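Side-chain contacts in kirola (Actinidia deliciosa, PDB 4IGV), which is a kiwifruit allergen of the ripening-related MLP family, of unsettled physiological role, though it may bind small hydrophobic molecules as related PR-10 proteins do: residues A[18-23]-A[101-106]; A[22-27]-A[83-88]; A[11-16]-A[139-144]; A[26-31]-A[54-59]. All blocks are in the same frame, centred on the assembly; numbering follows the deposited sequence. Where two conformers were deposited one is given.

How the interactions relate
From the N terminus, the end of strand 4-12 is the first to find a distant partner: interaction 3 joins residues 11-16 to the C-terminal helix 131-145 and closes a loop holding most of the chain. Within that loop lie the others, concentric and without crossing. Helix 17-25 reaches strand 96-107 in interaction 1 and, at its C-terminal end, the neighbouring strand 82-88 in interaction 2, the two contacts sharing Glu-22 and Ile-23. Interaction 4 closes the shortest loop, from the turn ahead of helix 30-34 to strand 55-62. Together they fasten the short helices and the long C-terminal helix to one curved antiparallel sheet.

Interaction 1: residues A[18-23]-A[101-106]; sequences IVFYEI and IIVQVD
Tyr-21 and Val-105 mark the register between helix 17-25 and strand 96-107, with their CA atoms 6.4 Å apart. The segments 18-23 and 101-106 run nearly antiparallel, at 158°, and their axes approach to 8.4 Å. One branch of one valine does most of the touching. Val-105 CG2 lies 3.9 Å from Phe-20 CD2 and 4.1 Å from Tyr-21 CB, so that the methyl is lodged between two consecutive helix residues. It is the branch anti to the carbonyl carbon of Val-105, CG1 having taken the place opposite the backbone N (chi1 -175°). Phe-20 comes past this methyl obliquely, and farther along its ring the edge, at CE2, is 4.3 Å from Val-103 CG1; Val-103 has two conformers, which makes this second touch less certain.

The contact is an instance of helix-on-sheet packing in the Bet v 1 fold, where a pair of short helices follows the first strand and a curved antiparallel sheet lies over them. Phe-20 also touches Thr-141 and Ile-144 of helix 131-145, placing its ring between sheet and C-terminal helix. Tyr-21 meets Val-105 chiefly through CB, with the near side of its ring slightly farther off; the side chain then reaches across to strand 82-88, where OH is hydrogen-bonded to Ser-82 O. Gln-104, whose CB points away from the helix, sends NE2 to Asp-106 OD1 at 2.8 Å, in the plane of its own amide but from above the carboxylate plane; NE2 also bonds Thr-80 O.

Interaction 2: residues A[22-27]-A[83-88]; sequences EIFRYR and VTFKIV
The carbonyl O of Phe-24 receives two apolar groups from strand 82-88: Phe-85 CZ at 3.7 Å and Val-83 CG1 at 4.1 Å. Neither is a hydrogen bond. The oxygen lies close to the plane of the Phe-85 ring, at its edge. Two residues earlier, Glu-22 O takes a firm bond from Tyr-26 N, 2.8 Å long, together with a weak one from Arg-27 N.

The side chains continue what the carbonyl begins. In the conformer described, one of two, Val-83 CG1 stands between its own backbone N and carbonyl carbon (chi1 55°), and from there comes to 4.2 Å from Phe-24 CB; both valine contacts are therefore less certain. Phe-85 CE2 approaches the edge of the Phe-24 ring at CD2, 4.5 Å away, a loose touch near the plane of that ring. Arg-25 leads its guanidinium elsewhere, where NE bonds Gly-50 O.

Helix 17-25 thus ends over the middle of the antiparallel sheet characteristic of Bet v 1 relatives. Phe-24 also meets the rings of Phe-20, at about 20° between planes, and of Trp-116 on strand 112-122, at about 85°, while Ile-144 of helix 131-145 touches it too; Phe-85 continues toward Asp-71 on strand 65-77.

Interaction 3: residues A[11-16]-A[139-144]; sequences VEILSD and EITKDI
The long C-terminal helix of the Bet v 1 fold, here 131-145, is fixed against the end of the first strand where Thr-141 meets Val-11 and Ile-13. A single methyl does the touching. Thr-141 CG2 lies 4.0 Å from Val-11 CG2 and 3.9 Å from Ile-13 CG2, and so is shared by two residues whose side chains both start out toward the helix while that of Glu-12, between them, starts away from it. The alternation is that of an extended chain, and it carries on toward the link into helix 17-25. Ile-13 crosses Thr-141 at about a right angle; Val-11 passes at a slant.

Torsions sort the branches. In Thr-141 (chi1 -59°) the methyl takes the place opposite the backbone N and reaches across to the strand, whereas OG1 stays beside the N and close to its own helix. Ile-13 offers its short branch, CG2, to the threonine; its longer branch ends in CD1, which packs on Phe-20, itself a neighbour of Thr-141 CG2.

Around this core, Leu-14 N bonds Glu-145 OE1, a second tie between the link and the C-terminal helix. Asp-16 is the N-cap of helix 17-25, its OD1 accepting from Ile-18 N.

Thr-141 is buried yet two-natured: OG1 is hydrogen-bonded to Cys-137 O one turn earlier and to Trp-116 NE1 from the sheet. OG1 is thus satisfied by two partners away from this contact, and what faces Val-11 and Ile-13 is the methyl alone, so the contact is apolar.

Interaction 4: residues A[26-31]-A[54-59]; sequences YRLYLI and SVIFFK
Leu-28 CD2 is the atom through which the link between the two short helices of the Bet v 1 fold reaches the sheet. It lies 3.5 Å from Phe-58 CZ and 3.6 Å from Phe-58 CE1, coming to the ring at its edge and near its plane, with the two side chains about perpendicular. The same methyl is 3.9 Å from Ile-56 CD1, so two residues facing the same side of strand 55-62 share it. Leu-28 has CG anti to its own N (chi1 -166°), and CD2 carries the line of CA, CB and CG onward, which makes it the branch extending farthest toward the strand.

The receiving side is set by the strand itself. Ile-56 CG2 rests over one face of the Phe-58 ring, 3.6 Å above its plane and toward the rim, while CD1 of the same isoleucine extends to the leucine; one residue thus backs the ring and meets its partner. Phe-85, from strand 82-88, also packs against Leu-28 CD2 through CE1, and Asp-71 of strand 65-77 adjoins Phe-58.

Farther out, the backbone fixes where Leu-28 begins. Arg-27 to Leu-30 form a type I beta turn, in which Leu-30 N bonds Arg-27 O, and Ile-31 N then bonds Leu-28 O on the way into helix 30-34. A side-chain hydrogen bond also spans the turn: Arg-27 NE donates to Tyr-29 OH at 2.9 Å and 168°, the oxygen lying in the guanidinium plane, and Leu-30 CD1 sits 3.8 Å above the centre of that same guanidinium.

Interaction 1: residues A[18-23]-A[101-106]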
# COMPACT_ATOMS: atom_id res chain seq x y z
N ILE A 18 -4.73 -13.17 7.78
CA ILE A 18 -6.16 -12.84 7.62
C ILE A 18 -6.42 -11.44 8.11
O ILE A 18 -7.16 -10.65 7.50
CB ILE A 18 -7.07 -13.87 8.26
CG1 ILE A 18 -6.91 -15.25 7.62
CG2 ILE A 18 -8.57 -13.42 8.14
CD1 ILE A 18 -7.50 -16.44 8.51
N VAL A 19 -5.81 -11.08 9.23
CA VAL A 19 -5.96 -9.75 9.79
C VAL A 19 -5.27 -8.70 8.91
O VAL A 19 -5.82 -7.64 8.66
CB VAL A 19 -5.46 -9.72 11.22
CG1 VAL A 19 -5.74 -8.38 11.80
CG2 VAL A 19 -6.16 -10.81 12.04
N PHE A 20 -4.14 -9.02 8.32
CA PHE A 20 -3.46 -8.08 7.47
C PHE A 20 -4.30 -7.75 6.27
O PHE A 20 -4.46 -6.60 5.87
CB PHE A 20 -2.11 -8.69 7.05
CG PHE A 20 -1.12 -7.68 6.63
CD1 PHE A 20 -0.20 -7.20 7.51
CD2 PHE A 20 -1.15 -7.16 5.32
CE1 PHE A 20 0.76 -6.26 7.13
CE2 PHE A 20 -0.22 -6.21 4.90
CZ PHE A 20 0.74 -5.72 5.82
N TYR A 21 -4.89 -8.78 5.65
CA TYR A 21 -5.78 -8.52 4.53
C TYR A 21 -7.04 -7.77 4.93
O TYR A 21 -7.49 -6.90 4.19
CB TYR A 21 -6.12 -9.81 3.78
CG TYR A 21 -6.79 -9.53 2.43
CD1 TYR A 21 -6.15 -8.86 1.42
CD2 TYR A 21 -8.08 -9.88 2.22
CE1 TYR A 21 -6.79 -8.60 0.20
CE2 TYR A 21 -8.75 -9.67 1.05
CZ TYR A 21 -8.13 -9.01 0.03
OH TYR A 21 -8.78 -8.78 -1.17
N GLU A 22 -7.60 -8.08 6.07
CA GLU A 22 -8.75 -7.34 6.60
C GLU A 22 -8.43 -5.85 6.63
O GLU A 22 -9.27 -4.99 6.26
CB GLU A 22 -9.04 -7.81 8.04
CG GLU A 22 -10.10 -6.97 8.84
CD GLU A 22 -11.43 -7.32 8.34
OE1 GLU A 22 -11.52 -8.23 7.44
OE2 GLU A 22 -12.40 -6.77 8.97
N ILE A 23 -7.25 -5.52 7.13
CA ILE A 23 -6.83 -4.12 7.21
C ILE A 23 -6.76 -3.50 5.83
O ILE A 23 -7.29 -2.43 5.57
CB ILE A 23 -5.51 -3.95 7.99
CG1 ILE A 23 -5.73 -4.39 9.42
CG2 ILE A 23 -4.95 -2.49 7.82
CD1 ILE A 23 -4.39 -4.63 10.19
N ILE A 101 -0.08 -0.16 -7.01
CA ILE A 101 0.46 -0.90 -5.89
C ILE A 101 -0.47 -2.07 -5.60
O ILE A 101 -1.65 -1.91 -5.40
CB ILE A 101 0.55 -0.04 -4.62
CG1 ILE A 101 1.52 1.12 -4.87
CG2 ILE A 101 1.01 -0.88 -3.38
CD1 ILE A 101 1.63 2.11 -3.68
N ILE A 102 0.09 -3.26 -5.63
CA ILE A 102 -0.65 -4.50 -5.32
C ILE A 102 -0.15 -5.04 -4.02
O ILE A 102 1.07 -5.19 -3.82
CB ILE A 102 -0.46 -5.56 -6.41
CG1 ILE A 102 -0.71 -5.02 -7.80
CG2 ILE A 102 -1.36 -6.75 -6.13
CD1 ILE A 102 -0.27 -6.03 -8.90
N VAL A 103 -1.07 -5.30 -3.11
CA VAL A 103 -0.77 -5.94 -1.81
C VAL A 103 -1.42 -7.32 -1.87
O VAL A 103 -2.59 -7.44 -2.14
CB VAL A 103 -1.36 -5.18 -0.60
CG1 VAL A 103 -0.76 -5.77 0.70
CG2 VAL A 103 -1.12 -3.69 -0.68
N GLN A 104 -0.64 -8.37 -1.65
CA GLN A 104 -1.18 -9.72 -1.69
C GLN A 104 -0.67 -10.53 -0.51
O GLN A 104 0.54 -10.57 -0.27
CB GLN A 104 -0.75 -10.40 -3.02
CG GLN A 104 -1.42 -11.69 -3.24
CD GLN A 104 -0.63 -12.87 -2.74
OE1 GLN A 104 0.61 -12.93 -2.92
NE2 GLN A 104 -1.32 -13.84 -2.13
N VAL A 105 -1.57 -11.15 0.21
CA VAL A 105 -1.27 -11.82 1.48
C VAL A 105 -1.41 -13.33 1.31
O VAL A 105 -2.44 -13.81 0.86
CB VAL A 105 -2.22 -11.33 2.61
CG1 VAL A 105 -1.76 -11.98 3.96
CG2 VAL A 105 -2.19 -9.79 2.68
N ASP A 106 -0.37 -14.07 1.64
CA ASP A 106 -0.41 -15.51 1.64
C ASP A 106 -0.68 -15.99 3.04
O ASP A 106 0.12 -15.71 3.95
CB ASP A 106 0.91 -16.06 1.22
CG ASP A 106 1.17 -15.92 -0.22
OD1 ASP A 106 0.20 -15.92 -1.03
OD2 ASP A 106 2.38 -15.87 -0.57

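Interaction 2: residues A[22-27]-A[83-88]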
# COMPACT_ATOMS: atom_id res chain seq x y z
N GLU A 22 -7.60 -8.08 6.07
CA GLU A 22 -8.75 -7.34 6.60
C GLU A 22 -8.43 -5.85 6.63
O GLU A 22 -9.27 -4.99 6.26
CB GLU A 22 -9.04 -7.81 8.04
CG GLU A 22 -10.10 -6.97 8.84
CD GLU A 22 -11.43 -7.32 8.34
OE1 GLU A 22 -11.52 -8.23 7.44
OE2 GLU A 22 -12.40 -6.77 8.97
N ILE A 23 -7.25 -5.52 7.13
CA ILE A 23 -6.83 -4.12 7.21
C ILE A 23 -6.76 -3.50 5.83
O ILE A 23 -7.29 -2.43 5.57
CB ILE A 23 -5.51 -3.95 7.99
CG1 ILE A 23 -5.73 -4.39 9.42
CG2 ILE A 23 -4.95 -2.49 7.82
CD1 ILE A 23 -4.39 -4.63 10.19
N PHE A 24 -6.05 -4.12 4.91
CA PHE A 24 -5.84 -3.53 3.59
C PHE A 24 -7.06 -3.48 2.71
O PHE A 24 -7.18 -2.59 1.87
CB PHE A 24 -4.64 -4.17 2.90
CG PHE A 24 -3.34 -3.53 3.37
CD1 PHE A 24 -2.72 -3.93 4.48
CD2 PHE A 24 -2.90 -2.37 2.76
CE1 PHE A 24 -1.59 -3.26 4.92
CE2 PHE A 24 -1.75 -1.72 3.21
CZ PHE A 24 -1.12 -2.19 4.29
N ARG A 25 -7.98 -4.42 2.90
CA ARG A 25 -9.22 -4.42 2.17
C ARG A 25 -10.29 -3.58 2.86
O ARG A 25 -10.77 -2.63 2.24
CB ARG A 25 -9.75 -5.84 1.91
CG ARG A 25 -11.02 -5.81 1.10
CD ARG A 25 -11.58 -7.17 0.74
NE ARG A 25 -12.84 -6.99 0.02
CZ ARG A 25 -13.68 -7.96 -0.27
NH1 ARG A 25 -13.36 -9.20 -0.02
NH2 ARG A 25 -14.78 -7.70 -0.95
N TYR A 26 -10.68 -3.93 4.08
CA TYR A 26 -11.84 -3.34 4.68
C TYR A 26 -11.60 -2.27 5.74
O TYR A 26 -12.53 -1.48 6.02
CB TYR A 26 -12.63 -4.45 5.34
CG TYR A 26 -13.46 -5.29 4.42
CD1 TYR A 26 -13.21 -6.63 4.31
CD2 TYR A 26 -14.54 -4.75 3.77
CE1 TYR A 26 -14.01 -7.45 3.49
CE2 TYR A 26 -15.34 -5.55 2.95
CZ TYR A 26 -15.04 -6.89 2.87
OH TYR A 26 -15.92 -7.67 2.09
N ARG A 27 -10.44 -2.22 6.35
CA ARG A 27 -10.24 -1.30 7.48
C ARG A 27 -8.92 -0.55 7.35
O ARG A 27 -8.14 -0.43 8.30
CB ARG A 27 -10.34 -2.03 8.82
CG ARG A 27 -11.65 -2.80 9.03
CD ARG A 27 -11.91 -3.28 10.42
NE ARG A 27 -12.09 -2.14 11.33
CZ ARG A 27 -11.90 -2.16 12.65
NH1 ARG A 27 -11.55 -3.28 13.22
NH2 ARG A 27 -12.08 -1.05 13.38
N VAL A 83 -5.29 -6.91 -3.19
CA VAL A 83 -5.97 -5.63 -3.45
C VAL A 83 -5.00 -4.77 -4.24
O VAL A 83 -3.79 -4.75 -3.96
CB VAL A 83 -6.53 -5.00 -2.19
CG1 VAL A 83 -5.45 -4.83 -1.13
CG2 VAL A 83 -7.26 -3.64 -2.53
N THR A 84 -5.52 -4.14 -5.29
CA THR A 84 -4.74 -3.30 -6.18
C THR A 84 -5.23 -1.85 -6.10
O THR A 84 -6.40 -1.55 -6.31
CB THR A 84 -4.84 -3.75 -7.64
OG1 THR A 84 -4.40 -5.11 -7.73
CG2 THR A 84 -4.03 -2.87 -8.57
N PHE A 85 -4.28 -0.97 -5.77
CA PHE A 85 -4.50 0.48 -5.65
C PHE A 85 -3.85 1.20 -6.82
O PHE A 85 -2.69 0.95 -7.17
CB PHE A 85 -3.85 0.98 -4.40
CG PHE A 85 -4.38 0.37 -3.12
CD1 PHE A 85 -5.49 0.91 -2.49
CD2 PHE A 85 -3.78 -0.72 -2.58
CE1 PHE A 85 -5.99 0.31 -1.29
CE2 PHE A 85 -4.25 -1.32 -1.38
CZ PHE A 85 -5.36 -0.80 -0.75
N LYS A 86 -4.63 2.02 -7.53
CA LYS A 86 -4.11 2.88 -8.60
C LYS A 86 -3.98 4.30 -8.06
O LYS A 86 -4.98 4.86 -7.64
CB LYS A 86 -5.01 2.86 -9.84
CG LYS A 86 -4.61 3.87 -10.89
CD LYS A 86 -5.57 3.80 -12.08
CE LYS A 86 -5.34 4.91 -13.03
NZ LYS A 86 -6.41 4.78 -14.05
N ILE A 87 -2.81 4.89 -8.11
CA ILE A 87 -2.62 6.27 -7.69
C ILE A 87 -3.06 7.19 -8.79
O ILE A 87 -2.61 7.06 -9.93
CB ILE A 87 -1.15 6.57 -7.27
CG1 ILE A 87 -0.67 5.56 -6.22
CG2 ILE A 87 -1.05 8.07 -6.80
CD1 ILE A 87 0.82 5.65 -5.85
N VAL A 88 -3.99 8.10 -8.50
CA VAL A 88 -4.55 8.96 -9.55
C VAL A 88 -4.16 10.39 -9.38
O VAL A 88 -4.06 11.13 -10.38
CB VAL A 88 -6.04 8.81 -9.72
CG1 VAL A 88 -6.35 7.32 -10.16
CG2 VAL A 88 -6.85 9.20 -8.53

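Interaction 3: residues A[11-16]-A[139-144]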
# COMPACT_ATOMS: atom_id res chain seq x y z
N VAL A 11 7.68 -10.14 2.29
CA VAL A 11 8.16 -10.37 3.61
C VAL A 11 7.28 -11.28 4.41
O VAL A 11 6.03 -11.23 4.33
CB VAL A 11 8.39 -9.08 4.37
CG1 VAL A 11 9.59 -8.32 3.80
CG2 VAL A 11 7.12 -8.29 4.36
N GLU A 12 7.90 -12.14 5.21
CA GLU A 12 7.19 -12.99 6.12
C GLU A 12 6.80 -12.20 7.34
O GLU A 12 7.61 -11.43 7.89
CB GLU A 12 7.99 -14.20 6.58
CG GLU A 12 7.35 -14.99 7.76
CD GLU A 12 6.41 -16.11 7.33
OE1 GLU A 12 6.45 -16.50 6.15
OE2 GLU A 12 5.62 -16.59 8.16
N ILE A 13 5.58 -12.44 7.78
CA ILE A 13 5.03 -11.72 8.92
C ILE A 13 4.79 -12.62 10.07
O ILE A 13 4.62 -13.83 9.92
CB ILE A 13 3.77 -10.90 8.54
CG1 ILE A 13 2.68 -11.76 7.95
CG2 ILE A 13 4.14 -9.84 7.52
CD1 ILE A 13 1.38 -11.00 7.84
N LEU A 14 4.81 -11.99 11.24
CA LEU A 14 4.61 -12.71 12.48
C LEU A 14 3.15 -12.69 12.89
O LEU A 14 2.75 -13.51 13.72
CB LEU A 14 5.52 -12.15 13.57
CG LEU A 14 6.54 -13.17 14.11
CD1 LEU A 14 7.72 -12.48 14.75
CD2 LEU A 14 5.88 -14.16 15.10
N SER A 15 2.36 -11.81 12.29
CA SER A 15 1.00 -11.69 12.64
C SER A 15 0.11 -12.49 11.66
O SER A 15 0.59 -13.11 10.77
CB SER A 15 0.65 -10.22 12.67
OG SER A 15 0.80 -9.63 11.39
N ASP A 16 -1.18 -12.53 11.90
CA ASP A 16 -2.08 -13.32 11.08
C ASP A 16 -2.32 -12.61 9.77
O ASP A 16 -2.75 -11.48 9.74
CB ASP A 16 -3.40 -13.47 11.83
CG ASP A 16 -4.37 -14.52 11.23
OD1 ASP A 16 -4.28 -14.93 10.05
OD2 ASP A 16 -5.26 -14.96 12.02
N GLU A 139 7.98 -0.89 6.02
CA GLU A 139 7.98 -0.36 7.40
C GLU A 139 6.59 -0.43 7.96
O GLU A 139 6.35 -0.90 9.06
CB GLU A 139 8.43 1.11 7.48
CG GLU A 139 8.65 1.48 8.96
CD GLU A 139 8.76 2.96 9.30
OE1 GLU A 139 9.21 3.76 8.45
OE2 GLU A 139 8.40 3.27 10.47
N ILE A 140 5.64 0.07 7.18
CA ILE A 140 4.23 -0.00 7.56
C ILE A 140 3.85 -1.44 7.92
O ILE A 140 3.21 -1.69 8.94
CB ILE A 140 3.29 0.58 6.51
CG1 ILE A 140 3.47 2.09 6.48
CG2 ILE A 140 1.84 0.18 6.82
CD1 ILE A 140 2.81 2.70 5.24
N THR A 141 4.28 -2.39 7.09
CA THR A 141 4.01 -3.79 7.32
C THR A 141 4.56 -4.24 8.68
O THR A 141 3.88 -4.91 9.45
CB THR A 141 4.63 -4.64 6.19
OG1 THR A 141 4.08 -4.22 4.93
CG2 THR A 141 4.38 -6.13 6.39
N LYS A 142 5.78 -3.84 8.99
CA LYS A 142 6.40 -4.20 10.26
C LYS A 142 5.72 -3.54 11.45
O LYS A 142 5.57 -4.17 12.51
CB LYS A 142 7.90 -3.89 10.21
CG LYS A 142 8.67 -4.81 9.26
CD LYS A 142 10.10 -4.39 9.11
CE LYS A 142 10.80 -5.21 8.06
NZ LYS A 142 12.21 -4.73 7.93
N ASP A 143 5.25 -2.31 11.24
CA ASP A 143 4.48 -1.62 12.29
C ASP A 143 3.17 -2.36 12.56
O ASP A 143 2.81 -2.50 13.71
CB ASP A 143 4.24 -0.19 11.91
CG ASP A 143 5.45 0.69 12.08
OD1 ASP A 143 6.44 0.29 12.75
OD2 ASP A 143 5.47 1.82 11.57
N ILE A 144 2.51 -2.83 11.49
CA ILE A 144 1.25 -3.54 11.69
C ILE A 144 1.51 -4.85 12.42
O ILE A 144 0.82 -5.21 13.37
CB ILE A 144 0.53 -3.77 10.37
CG1 ILE A 144 0.05 -2.46 9.76
CG2 ILE A 144 -0.59 -4.81 10.54
CD1 ILE A 144 -0.35 -2.57 8.26

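Interaction 4: residues A[26-31]-A[54-59]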
# COMPACT_ATOMS: atom_id res chain seq x y z
N TYR A 26 -10.68 -3.93 4.08
CA TYR A 26 -11.84 -3.34 4.68
C TYR A 26 -11.60 -2.27 5.74
O TYR A 26 -12.53 -1.48 6.02
CB TYR A 26 -12.63 -4.45 5.34
CG TYR A 26 -13.46 -5.29 4.42
CD1 TYR A 26 -13.21 -6.63 4.31
CD2 TYR A 26 -14.54 -4.75 3.77
CE1 TYR A 26 -14.01 -7.45 3.49
CE2 TYR A 26 -15.34 -5.55 2.95
CZ TYR A 26 -15.04 -6.89 2.87
OH TYR A 26 -15.92 -7.67 2.09
N ARG A 27 -10.44 -2.22 6.35
CA ARG A 27 -10.24 -1.30 7.48
C ARG A 27 -8.92 -0.55 7.35
O ARG A 27 -8.14 -0.43 8.30
CB ARG A 27 -10.34 -2.03 8.82
CG ARG A 27 -11.65 -2.80 9.03
CD ARG A 27 -11.91 -3.28 10.42
NE ARG A 27 -12.09 -2.14 11.33
CZ ARG A 27 -11.90 -2.16 12.65
NH1 ARG A 27 -11.55 -3.28 13.22
NH2 ARG A 27 -12.08 -1.05 13.38
N LEU A 28 -8.73 0.07 6.19
CA LEU A 28 -7.45 0.65 5.86
C LEU A 28 -7.11 1.82 6.77
O LEU A 28 -5.93 2.10 7.05
CB LEU A 28 -7.41 1.03 4.36
CG LEU A 28 -6.03 1.36 3.76
CD1 LEU A 28 -5.01 0.21 3.87
CD2 LEU A 28 -6.22 1.77 2.31
N TYR A 29 -8.13 2.49 7.28
CA TYR A 29 -7.97 3.56 8.24
C TYR A 29 -7.19 3.15 9.50
O TYR A 29 -6.60 4.00 10.17
CB TYR A 29 -9.29 4.18 8.64
CG TYR A 29 -10.32 3.19 9.13
CD1 TYR A 29 -10.31 2.77 10.45
CD2 TYR A 29 -11.29 2.65 8.31
CE1 TYR A 29 -11.23 1.86 10.91
CE2 TYR A 29 -12.21 1.75 8.76
CZ TYR A 29 -12.18 1.34 10.07
OH TYR A 29 -13.14 0.44 10.50
N LEU A 30 -7.17 1.86 9.82
CA LEU A 30 -6.41 1.43 11.02
C LEU A 30 -4.91 1.70 10.88
O LEU A 30 -4.22 1.73 11.89
CB LEU A 30 -6.64 -0.06 11.28
CG LEU A 30 -8.02 -0.42 11.74
CD1 LEU A 30 -8.16 -1.92 11.86
CD2 LEU A 30 -8.41 0.25 13.08
N ILE A 31 -4.39 1.87 9.66
CA ILE A 31 -2.94 2.06 9.51
C ILE A 31 -2.48 3.42 10.00
O ILE A 31 -1.28 3.60 10.28
CB ILE A 31 -2.38 1.76 8.09
CG1 ILE A 31 -2.83 2.81 7.06
CG2 ILE A 31 -2.63 0.26 7.71
CD1 ILE A 31 -2.21 2.67 5.66
N SER A 54 -13.71 2.00 -4.98
CA SER A 54 -13.66 2.93 -3.88
C SER A 54 -12.47 3.88 -4.07
O SER A 54 -11.41 3.51 -4.68
CB SER A 54 -13.60 2.24 -2.52
OG SER A 54 -12.53 1.30 -2.38
N VAL A 55 -12.61 5.10 -3.58
CA VAL A 55 -11.61 6.12 -3.76
C VAL A 55 -11.16 6.59 -2.39
O VAL A 55 -12.01 6.93 -1.55
CB VAL A 55 -12.18 7.31 -4.57
CG1 VAL A 55 -11.14 8.47 -4.72
CG2 VAL A 55 -12.75 6.87 -5.94
N ILE A 56 -9.86 6.57 -2.17
CA ILE A 56 -9.28 6.77 -0.86
C ILE A 56 -8.19 7.84 -0.94
O ILE A 56 -7.33 7.85 -1.85
CB ILE A 56 -8.72 5.46 -0.26
CG1 ILE A 56 -9.80 4.41 -0.19
CG2 ILE A 56 -8.12 5.72 1.14
CD1 ILE A 56 -9.24 3.03 0.23
N PHE A 57 -8.21 8.75 0.04
CA PHE A 57 -7.19 9.81 0.14
C PHE A 57 -6.23 9.47 1.29
O PHE A 57 -6.67 9.11 2.36
CB PHE A 57 -7.89 11.14 0.42
CG PHE A 57 -6.96 12.34 0.52
CD1 PHE A 57 -6.42 12.90 -0.64
CD2 PHE A 57 -6.69 12.91 1.73
CE1 PHE A 57 -5.60 14.01 -0.55
CE2 PHE A 57 -5.87 14.04 1.81
CZ PHE A 57 -5.35 14.57 0.63
N PHE A 58 -4.91 9.60 1.02
CA PHE A 58 -3.89 9.31 2.00
C PHE A 58 -3.10 10.55 2.32
O PHE A 58 -2.69 11.30 1.41
CB PHE A 58 -2.93 8.26 1.47
CG PHE A 58 -3.54 6.91 1.22
CD1 PHE A 58 -3.62 5.98 2.19
CD2 PHE A 58 -4.09 6.59 -0.02
CE1 PHE A 58 -4.18 4.73 1.97
CE2 PHE A 58 -4.64 5.36 -0.23
CZ PHE A 58 -4.68 4.44 0.75
N LYS A 59 -2.90 10.77 3.62
CA LYS A 59 -1.98 11.78 4.09
C LYS A 59 -0.84 10.99 4.74
O LYS A 59 -1.07 10.20 5.66
CB LYS A 59 -2.63 12.68 5.14
CG LYS A 59 -3.77 13.50 4.58
CD LYS A 59 -4.35 14.36 5.67
CE LYS A 59 -3.38 15.40 6.14
NZ LYS A 59 -4.06 16.41 7.00